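Local coordinates for protein type-2 restriction enzyme NlaIV (Neisseria lactamica, PDB 6QM2) that recognises the double-stranded DNA sequence 5'-GGNNCC-3' and cuts it in the middle, leaving blunt ends, at residues L7-I12 with E87-K92; E52-W57 with P75-N80. All blocks are in the same frame, centred on the assembly; numbering follows the deposited sequence.

Contact 1 of 2, residues L7-I12 with E87-K92; sequences LTAQQI and ELLEVK. With K (potassium ion), chain C.
Thr8 reaches Glu87 through its hydroxyl: OG1 donates to OE1 at 2.8 Å, meeting the carboxylate oxygen almost along its C-O axis. That hydroxyl lies opposite the backbone N across the CA-CB bond (chi1 -169°), which places it at Glu87. The same OE1 also accepts from water 1, which in turn takes the N-H of Ala9, the first residue of helix 9-18. Glu87 thus touches the helix start directly and through a water.

Next to this polar edge, the contact is aliphatic. Leu89 spreads its two methyls between two helix residues, CD1 against Ala9 CB (4.3 Å) and CD2 against Ile12 CD1 (4.4 Å). Leu54 and Trp57 of helix 44-60 extend the packing, touching Leu89 and Ile12 respectively.

Thr8 holds the N-cap position, yet its side chain caps nothing. Gln11 OE1 instead folds back to accept from Thr8 N at 3.0 Å, and the N-H approaches in the carbonyl plane on a lone pair, as in one half of a capping box.

Further along strand 88-95, Glu90 OE2 lies 3.3 Å from the potassium ion, which Ile104 O also binds. Glu90 and Lys92 fit the E-X-K part of the PD-(D/E)XK nuclease signature. With a first-turn N-H relayed to it by water, the Glu87 carboxylate faces the positive end of the helix, which would probably favour its charged form.

Contact 2 of 2, residues E52-W57 with P75-N80; sequences EWLGGW and PDFFLN. With NA (sodium ion), chain B.
Phe77 pushes the outer end of its ring against helix 44-60, overlapping the backbone of Gly55 and one methyl of Leu54. The contact joins this helix to the central mixed sheet of a PD-(D/E)XK nuclease core: Phe77 sits on the short strand 77-78, directly after Pro75 and Asp76, which match the PD of the family signature.

Ring atom CZ of Phe77 comes within 3.8 Å of Gly55 N, and lies 3.9 Å from Gly55 CA. The end of the ring thus packs directly against the main-chain atoms N and CA of Gly55. The neighbouring ring atom CE2 of Phe77 meets Leu54 CD2 at 4.0 Å, the two side chains crossing at a slant. A first torsion that sets CG beside the backbone N and opposite the carbonyl carbon (chi1 -59°) brings the ring onto the helix. Phe65 meets the same ring edge-to-face, and Val67 and Val91 add to its apolar surroundings. The turn of helix that receives Phe77 also serves the dimer, since Trp53 NE1 is hydrogen-bonded to Val36 O and Leu33 O of the second subunit.

Asp76 and Phe77 together stand across from the single residue Leu89, forming a classic beta bulge where strand 77-78 begins. Just before it, a cis peptide bond leads into Pro75, whose CG packs over one face of the Phe78 ring. Pro75 O binds the sodium ion at 2.5 Å; Ser68, Asn70 and Met73 supply further ligands. Water 3 completes the link to the aspartate: it lies 2.5 Å from the sodium ion and donates a hydrogen bond to Asp76 OD1 at 2.9 Å.

The centres of contacts 1 and 2 lie about 8 Å apart, on the same side of the chain's centre. Along the chain, helix 9-18 comes first, then helix 44-60, strand 77-78 and strand 88-95, so contact 2 falls wholly between the two segments of contact 1. The two strands are antiparallel neighbours in the mixed five-stranded sheet, and the two helices pack on it and on each other. The contacts also touch directly: Asp76 N probably bonds to Leu89 O, and Asp76 OD2 probably accepts from Val91 N (2.8 Å). This pairing brings Asp76 beside Glu90, consistent with assembly of the family's metal-dependent nuclease site.

Contact 1 of 2, residues L7-I12 with E87-K92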
ATOM      1  N   LEU A   7       0.385  -9.844  31.578  1.00125.99           N
ATOM      2  CA  LEU A   7       1.829  -9.871  31.319  1.00122.45           C
ATOM      3  C   LEU A   7       2.436  -8.470  31.191  1.00115.67           C
ATOM      4  O   LEU A   7       1.733  -7.474  30.987  1.00104.05           O
ATOM      5  CB  LEU A   7       2.142 -10.714  30.070  1.00124.65           C
ATOM      6  CG  LEU A   7       2.713 -12.115  30.326  1.00127.45           C
ATOM      7  CD1 LEU A   7       1.796 -12.928  31.227  1.00132.97           C
ATOM      8  CD2 LEU A   7       2.972 -12.859  29.020  1.00128.85           C
ATOM      9  N   THR A   8       3.758  -8.428  31.340  1.00114.35           N
ATOM     10  CA  THR A   8       4.556  -7.228  31.102  1.00117.70           C
ATOM     11  C   THR A   8       5.318  -7.365  29.773  1.00118.89           C
ATOM     12  O   THR A   8       5.419  -8.461  29.213  1.00122.94           O
ATOM     13  CB  THR A   8       5.517  -6.925  32.283  1.00118.10           C
ATOM     14  OG1 THR A   8       6.086  -5.623  32.112  1.00135.75           O
ATOM     15  CG2 THR A   8       6.652  -7.942  32.406  1.00113.42           C
ATOM     16  N   ALA A   9       5.841  -6.245  29.279  1.00113.57           N
ATOM     17  CA  ALA A   9       6.539  -6.191  27.991  1.00111.36           C
ATOM     18  C   ALA A   9       7.751  -7.125  27.909  1.00111.44           C
ATOM     19  O   ALA A   9       8.005  -7.717  26.860  1.00111.74           O
ATOM     20  CB  ALA A   9       6.963  -4.762  27.689  1.00111.79           C
ATOM     21  N   GLN A  10       8.490  -7.248  29.011  1.00114.67           N
ATOM     22  CA  GLN A  10       9.651  -8.146  29.085  1.00115.34           C
ATOM     23  C   GLN A  10       9.238  -9.625  29.058  1.00117.11           C
ATOM     24  O   GLN A  10       9.940 -10.455  28.476  1.00115.91           O
ATOM     25  CB  GLN A  10      10.483  -7.840  30.341  1.00114.55           C
ATOM     26  CG  GLN A  10      11.799  -8.604  30.460  1.00113.83           C
ATOM     27  CD  GLN A  10      12.840  -8.180  29.440  1.00112.33           C
ATOM     28  OE1 GLN A  10      13.156  -6.999  29.315  1.00117.23           O
ATOM     29  NE2 GLN A  10      13.394  -9.149  28.722  1.00109.37           N
ATOM     30  N   GLN A  11       8.111  -9.950  29.689  1.00118.23           N
ATOM     31  CA  GLN A  11       7.563 -11.309  29.656  1.00123.43           C
ATOM     32  C   GLN A  11       7.091 -11.671  28.243  1.00124.96           C
ATOM     33  O   GLN A  11       7.303 -12.796  27.793  1.00128.01           O
ATOM     34  CB  GLN A  11       6.415 -11.474  30.663  1.00128.50           C
ATOM     35  CG  GLN A  11       6.863 -11.544  32.119  1.00130.02           C
ATOM     36  CD  GLN A  11       5.702 -11.506  33.108  1.00132.11           C
ATOM     37  OE1 GLN A  11       4.769 -10.710  32.975  1.00127.75           O
ATOM     38  NE2 GLN A  11       5.763 -12.367  34.115  1.00138.07           N
ATOM     39  N   ILE A  12       6.464 -10.711  27.556  1.00122.39           N
ATOM     40  CA  ILE A  12       6.035 -10.884  26.156  1.00115.31           C
ATOM     41  C   ILE A  12       7.245 -11.056  25.232  1.00111.80           C
ATOM     42  O   ILE A  12       7.239 -11.927  24.363  1.00108.71           O
ATOM     43  CB  ILE A  12       5.151  -9.704  25.672  1.00113.46           C
ATOM     44  CG1 ILE A  12       3.809  -9.715  26.412  1.00114.21           C
ATOM     45  CG2 ILE A  12       4.897  -9.779  24.168  1.00114.95           C
ATOM     46  CD1 ILE A  12       3.029  -8.421  26.304  1.00116.12           C
ATOM     47  N   GLU A  87       3.142   0.057  31.863  1.00103.36           N
ATOM     48  CA  GLU A  87       3.102  -1.176  31.069  1.00106.78           C
ATOM     49  C   GLU A  87       2.591  -0.909  29.639  1.00104.90           C
ATOM     50  O   GLU A  87       1.671  -1.575  29.151  1.00103.75           O
ATOM     51  CB  GLU A  87       2.270  -2.263  31.783  1.00113.95           C
ATOM     52  CG  GLU A  87       2.533  -2.419  33.285  1.00119.75           C
ATOM     53  CD  GLU A  87       3.996  -2.649  33.636  1.00123.72           C
ATOM     54  OE1 GLU A  87       4.682  -3.385  32.898  1.00123.18           O
ATOM     55  OE2 GLU A  87       4.464  -2.101  34.660  1.00130.18           O
ATOM     56  N   LEU A  88       3.210   0.076  28.985  1.00103.30           N
ATOM     57  CA  LEU A  88       2.809   0.549  27.652  1.00 99.98           C
ATOM     58  C   LEU A  88       3.719  -0.041  26.570  1.00102.23           C
ATOM     59  O   LEU A  88       4.944  -0.008  26.708  1.00104.60           O
ATOM     60  CB  LEU A  88       2.868   2.075  27.600  1.00 96.27           C
ATOM     61  CG  LEU A  88       2.141   2.826  28.719  1.00 95.34           C
ATOM     62  CD1 LEU A  88       2.296   4.330  28.559  1.00 96.95           C
ATOM     63  CD2 LEU A  88       0.673   2.445  28.747  1.00 95.66           C
ATOM     64  N   LEU A  89       3.115  -0.557  25.496  1.00101.63           N
ATOM     65  CA  LEU A  89       3.842  -1.268  24.440  1.00100.06           C
ATOM     66  C   LEU A  89       3.614  -0.635  23.063  1.00 99.71           C
ATOM     67  O   LEU A  89       2.470  -0.450  22.644  1.00 97.41           O
ATOM     68  CB  LEU A  89       3.398  -2.731  24.412  1.00 99.79           C
ATOM     69  CG  LEU A  89       4.111  -3.676  23.437  1.00101.38           C
ATOM     70  CD1 LEU A  89       5.607  -3.736  23.716  1.00100.41           C
ATOM     71  CD2 LEU A  89       3.490  -5.063  23.503  1.00101.98           C
ATOM     72  N   GLU A  90       4.711  -0.308  22.378  1.00 99.83           N
ATOM     73  CA  GLU A  90       4.695   0.131  20.976  1.00101.03           C
ATOM     74  C   GLU A  90       5.337  -0.978  20.137  1.00100.35           C
ATOM     75  O   GLU A  90       6.430  -1.446  20.464  1.00 96.38           O
ATOM     76  CB  GLU A  90       5.480   1.443  20.817  1.00102.89           C
ATOM     77  CG  GLU A  90       5.503   2.038  19.404  1.00103.50           C
ATOM     78  CD  GLU A  90       4.246   2.799  19.009  1.00104.64           C
ATOM     79  OE1 GLU A  90       3.288   2.864  19.803  1.00104.55           O
ATOM     80  OE2 GLU A  90       4.221   3.349  17.882  1.00105.44           O
ATOM     81  N   VAL A  91       4.655  -1.395  19.069  1.00102.61           N
ATOM     82  CA  VAL A  91       5.201  -2.371  18.123  1.00105.53           C
ATOM     83  C   VAL A  91       5.725  -1.647  16.889  1.00105.39           C
ATOM     84  O   VAL A  91       5.026  -0.809  16.314  1.00100.90           O
ATOM     85  CB  VAL A  91       4.151  -3.405  17.678  1.00108.92           C
ATOM     86  CG1 VAL A  91       4.766  -4.421  16.713  1.00110.61           C
ATOM     87  CG2 VAL A  91       3.558  -4.105  18.890  1.00110.94           C
ATOM     88  N   LYS A  92       6.953  -1.992  16.496  1.00106.91           N
ATOM     89  CA  LYS A  92       7.606  -1.445  15.307  1.00108.24           C
ATOM     90  C   LYS A  92       8.170  -2.572  14.451  1.00111.49           C
ATOM     91  O   LYS A  92       8.597  -3.608  14.966  1.00107.34           O
ATOM     92  CB  LYS A  92       8.738  -0.492  15.707  1.00107.89           C
ATOM     93  CG  LYS A  92       8.280   0.786  16.392  1.00107.62           C
ATOM     94  CD  LYS A  92       7.343   1.570  15.496  1.00108.60           C
ATOM     95  CE  LYS A  92       7.177   3.008  15.933  1.00110.65           C
ATOM     96  NZ  LYS A  92       6.446   3.738  14.868  1.00115.97           N
TER
HETATM   97  K     K C 302       3.899   6.290  16.398  1.00133.02           K
HETATM   98  O   HOH W   1       5.165  -3.854  30.121  1.00105.44           O
HETATM   99  O   HOH W   2       4.683   8.280  14.121  1.00 94.14           O

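Contact 2 of 2, residues E52-W57 with P75-N80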
ATOM      1  N   GLU A  52      -0.618  -6.025  13.844  1.00121.74           N
ATOM      2  CA  GLU A  52      -1.922  -6.700  13.896  1.00121.18           C
ATOM      3  C   GLU A  52      -1.763  -8.146  14.372  1.00111.83           C
ATOM      4  O   GLU A  52      -2.605  -8.658  15.112  1.00108.33           O
ATOM      5  CB  GLU A  52      -2.618  -6.700  12.522  1.00129.65           C
ATOM      6  CG  GLU A  52      -2.772  -5.348  11.829  1.00133.77           C
ATOM      7  CD  GLU A  52      -3.563  -4.348  12.643  1.00134.96           C
ATOM      8  OE1 GLU A  52      -4.800  -4.495  12.712  1.00136.51           O
ATOM      9  OE2 GLU A  52      -2.947  -3.414  13.201  1.00134.61           O
ATOM     10  N   TRP A  53      -0.688  -8.792  13.922  1.00106.02           N
ATOM     11  CA  TRP A  53      -0.378 -10.178  14.277  1.00108.12           C
ATOM     12  C   TRP A  53      -0.080 -10.361  15.758  1.00110.36           C
ATOM     13  O   TRP A  53      -0.533 -11.337  16.359  1.00117.59           O
ATOM     14  CB  TRP A  53       0.807 -10.689  13.447  1.00109.47           C
ATOM     15  CG  TRP A  53       1.273 -12.060  13.824  1.00109.42           C
ATOM     16  CD1 TRP A  53       0.821 -13.244  13.326  1.00110.52           C
ATOM     17  CD2 TRP A  53       2.282 -12.386  14.784  1.00108.00           C
ATOM     18  NE1 TRP A  53       1.487 -14.290  13.914  1.00109.65           N
ATOM     19  CE2 TRP A  53       2.390 -13.792  14.814  1.00109.10           C
ATOM     20  CE3 TRP A  53       3.103 -11.626  15.626  1.00110.16           C
ATOM     21  CZ2 TRP A  53       3.295 -14.458  15.650  1.00109.41           C
ATOM     22  CZ3 TRP A  53       4.007 -12.290  16.458  1.00111.60           C
ATOM     23  CH2 TRP A  53       4.092 -13.693  16.463  1.00109.78           C
ATOM     24  N   LEU A  54       0.698  -9.447  16.336  1.00109.58           N
ATOM     25  CA  LEU A  54       0.950  -9.468  17.776  1.00106.37           C
ATOM     26  C   LEU A  54      -0.365  -9.316  18.535  1.00106.70           C
ATOM     27  O   LEU A  54      -0.579  -9.989  19.538  1.00108.72           O
ATOM     28  CB  LEU A  54       1.930  -8.375  18.194  1.00105.55           C
ATOM     29  CG  LEU A  54       2.477  -8.527  19.615  1.00108.43           C
ATOM     30  CD1 LEU A  54       3.506  -9.645  19.683  1.00108.21           C
ATOM     31  CD2 LEU A  54       3.084  -7.224  20.102  1.00109.84           C
ATOM     32  N   GLY A  55      -1.243  -8.444  18.036  1.00108.93           N
ATOM     33  CA  GLY A  55      -2.623  -8.348  18.514  1.00112.72           C
ATOM     34  C   GLY A  55      -3.321  -9.697  18.570  1.00116.11           C
ATOM     35  O   GLY A  55      -3.881 -10.067  19.598  1.00120.00           O
ATOM     36  N   GLY A  56      -3.264 -10.437  17.465  1.00117.58           N
ATOM     37  CA  GLY A  56      -3.821 -11.789  17.399  1.00114.58           C
ATOM     38  C   GLY A  56      -3.129 -12.793  18.308  1.00113.02           C
ATOM     39  O   GLY A  56      -3.781 -13.667  18.869  1.00117.40           O
ATOM     40  N   TRP A  57      -1.809 -12.670  18.441  1.00111.22           N
ATOM     41  CA  TRP A  57      -1.007 -13.540  19.317  1.00114.18           C
ATOM     42  C   TRP A  57      -1.317 -13.326  20.792  1.00118.54           C
ATOM     43  O   TRP A  57      -1.403 -14.287  21.553  1.00123.52           O
ATOM     44  CB  TRP A  57       0.482 -13.293  19.072  1.00113.09           C
ATOM     45  CG  TRP A  57       1.428 -14.083  19.932  1.00111.20           C
ATOM     46  CD1 TRP A  57       1.988 -15.286  19.632  1.00112.79           C
ATOM     47  CD2 TRP A  57       1.960 -13.698  21.207  1.00114.07           C
ATOM     48  NE1 TRP A  57       2.830 -15.685  20.642  1.00114.98           N
ATOM     49  CE2 TRP A  57       2.830 -14.731  21.624  1.00114.45           C
ATOM     50  CE3 TRP A  57       1.781 -12.585  22.042  1.00116.02           C
ATOM     51  CZ2 TRP A  57       3.525 -14.688  22.841  1.00114.09           C
ATOM     52  CZ3 TRP A  57       2.476 -12.541  23.258  1.00115.99           C
ATOM     53  CH2 TRP A  57       3.335 -13.589  23.642  1.00113.38           C
ATOM     54  N   PRO A  75       1.189   4.692  23.013  1.00106.67           N
ATOM     55  CA  PRO A  75       1.605   3.344  22.634  1.00107.07           C
ATOM     56  C   PRO A  75       0.626   2.700  21.647  1.00104.45           C
ATOM     57  O   PRO A  75      -0.300   3.364  21.181  1.00 99.96           O
ATOM     58  CB  PRO A  75       1.566   2.607  23.970  1.00107.59           C
ATOM     59  CG  PRO A  75       0.413   3.237  24.685  1.00109.22           C
ATOM     60  CD  PRO A  75       0.241   4.637  24.142  1.00108.01           C
ATOM     61  N   ASP A  76       0.855   1.432  21.319  1.00102.14           N
ATOM     62  CA  ASP A  76      -0.086   0.639  20.524  1.00104.59           C
ATOM     63  C   ASP A  76      -0.967  -0.208  21.435  1.00102.84           C
ATOM     64  O   ASP A  76      -2.177  -0.308  21.209  1.00101.33           O
ATOM     65  CB  ASP A  76       0.659  -0.259  19.527  1.00107.83           C
ATOM     66  CG  ASP A  76       1.385   0.533  18.443  1.00109.03           C
ATOM     67  OD1 ASP A  76       0.807   1.508  17.915  1.00107.64           O
ATOM     68  OD2 ASP A  76       2.535   0.166  18.110  1.00112.26           O
ATOM     69  N   PHE A  77      -0.359  -0.819  22.451  1.00105.16           N
ATOM     70  CA  PHE A  77      -1.080  -1.636  23.426  1.00105.79           C
ATOM     71  C   PHE A  77      -0.874  -1.144  24.853  1.00104.61           C
ATOM     72  O   PHE A  77       0.225  -0.723  25.224  1.00104.33           O
ATOM     73  CB  PHE A  77      -0.621  -3.086  23.341  1.00108.55           C
ATOM     74  CG  PHE A  77      -0.821  -3.709  21.992  1.00110.32           C
ATOM     75  CD1 PHE A  77      -2.103  -3.973  21.522  1.00111.39           C
ATOM     76  CD2 PHE A  77       0.268  -4.047  21.194  1.00110.05           C
ATOM     77  CE1 PHE A  77      -2.298  -4.555  20.280  1.00111.76           C
ATOM     78  CE2 PHE A  77       0.078  -4.632  19.952  1.00110.44           C
ATOM     79  CZ  PHE A  77      -1.205  -4.886  19.495  1.00112.30           C
ATOM     80  N   PHE A  78      -1.947  -1.205  25.638  1.00103.46           N
ATOM     81  CA  PHE A  78      -1.897  -1.001  27.084  1.00100.21           C
ATOM     82  C   PHE A  78      -1.944  -2.371  27.764  1.00 98.33           C
ATOM     83  O   PHE A  78      -3.001  -2.996  27.804  1.00101.15           O
ATOM     84  CB  PHE A  78      -3.096  -0.176  27.543  1.00 94.25           C
ATOM     85  CG  PHE A  78      -3.152   1.203  26.959  1.00 92.56           C
ATOM     86  CD1 PHE A  78      -2.493   2.257  27.576  1.00 93.16           C
ATOM     87  CD2 PHE A  78      -3.892   1.462  25.814  1.00 96.01           C
ATOM     88  CE1 PHE A  78      -2.554   3.545  27.056  1.00 95.20           C
ATOM     89  CE2 PHE A  78      -3.960   2.746  25.287  1.00 98.44           C
ATOM     90  CZ  PHE A  78      -3.290   3.792  25.908  1.00 97.06           C
ATOM     91  N   LEU A  79      -0.814  -2.835  28.297  1.00 96.27           N
ATOM     92  CA  LEU A  79      -0.743  -4.171  28.921  1.00101.60           C
ATOM     93  C   LEU A  79      -1.374  -4.267  30.329  1.00105.92           C
ATOM     94  O   LEU A  79      -1.522  -5.370  30.866  1.00104.28           O
ATOM     95  CB  LEU A  79       0.707  -4.664  28.967  1.00 99.77           C
ATOM     96  CG  LEU A  79       1.417  -4.766  27.615  1.00 99.97           C
ATOM     97  CD1 LEU A  79       2.884  -5.132  27.811  1.00101.58           C
ATOM     98  CD2 LEU A  79       0.721  -5.777  26.712  1.00 98.86           C
ATOM     99  N   ASN A  80      -1.725  -3.119  30.915  1.00105.72           N
ATOM    100  CA  ASN A  80      -2.397  -3.042  32.208  1.00105.44           C
ATOM    101  C   ASN A  80      -3.699  -2.255  32.013  1.00104.77           C
ATOM    102  O   ASN A  80      -3.673  -1.030  31.872  1.00104.35           O
ATOM    103  CB  ASN A  80      -1.463  -2.351  33.208  1.00109.51           C
ATOM    104  CG  ASN A  80      -1.957  -2.422  34.642  1.00107.92           C
ATOM    105  OD1 ASN A  80      -3.160  -2.429  34.916  1.00108.87           O
ATOM    106  ND2 ASN A  80      -1.014  -2.450  35.574  1.00107.87           N
TER
HETATM  107 NA    NA B 301      -1.101   5.301  19.843  1.00109.04          NA
HETATM  108  O   HOH W   3      -1.373   3.376  18.239  1.00104.73           O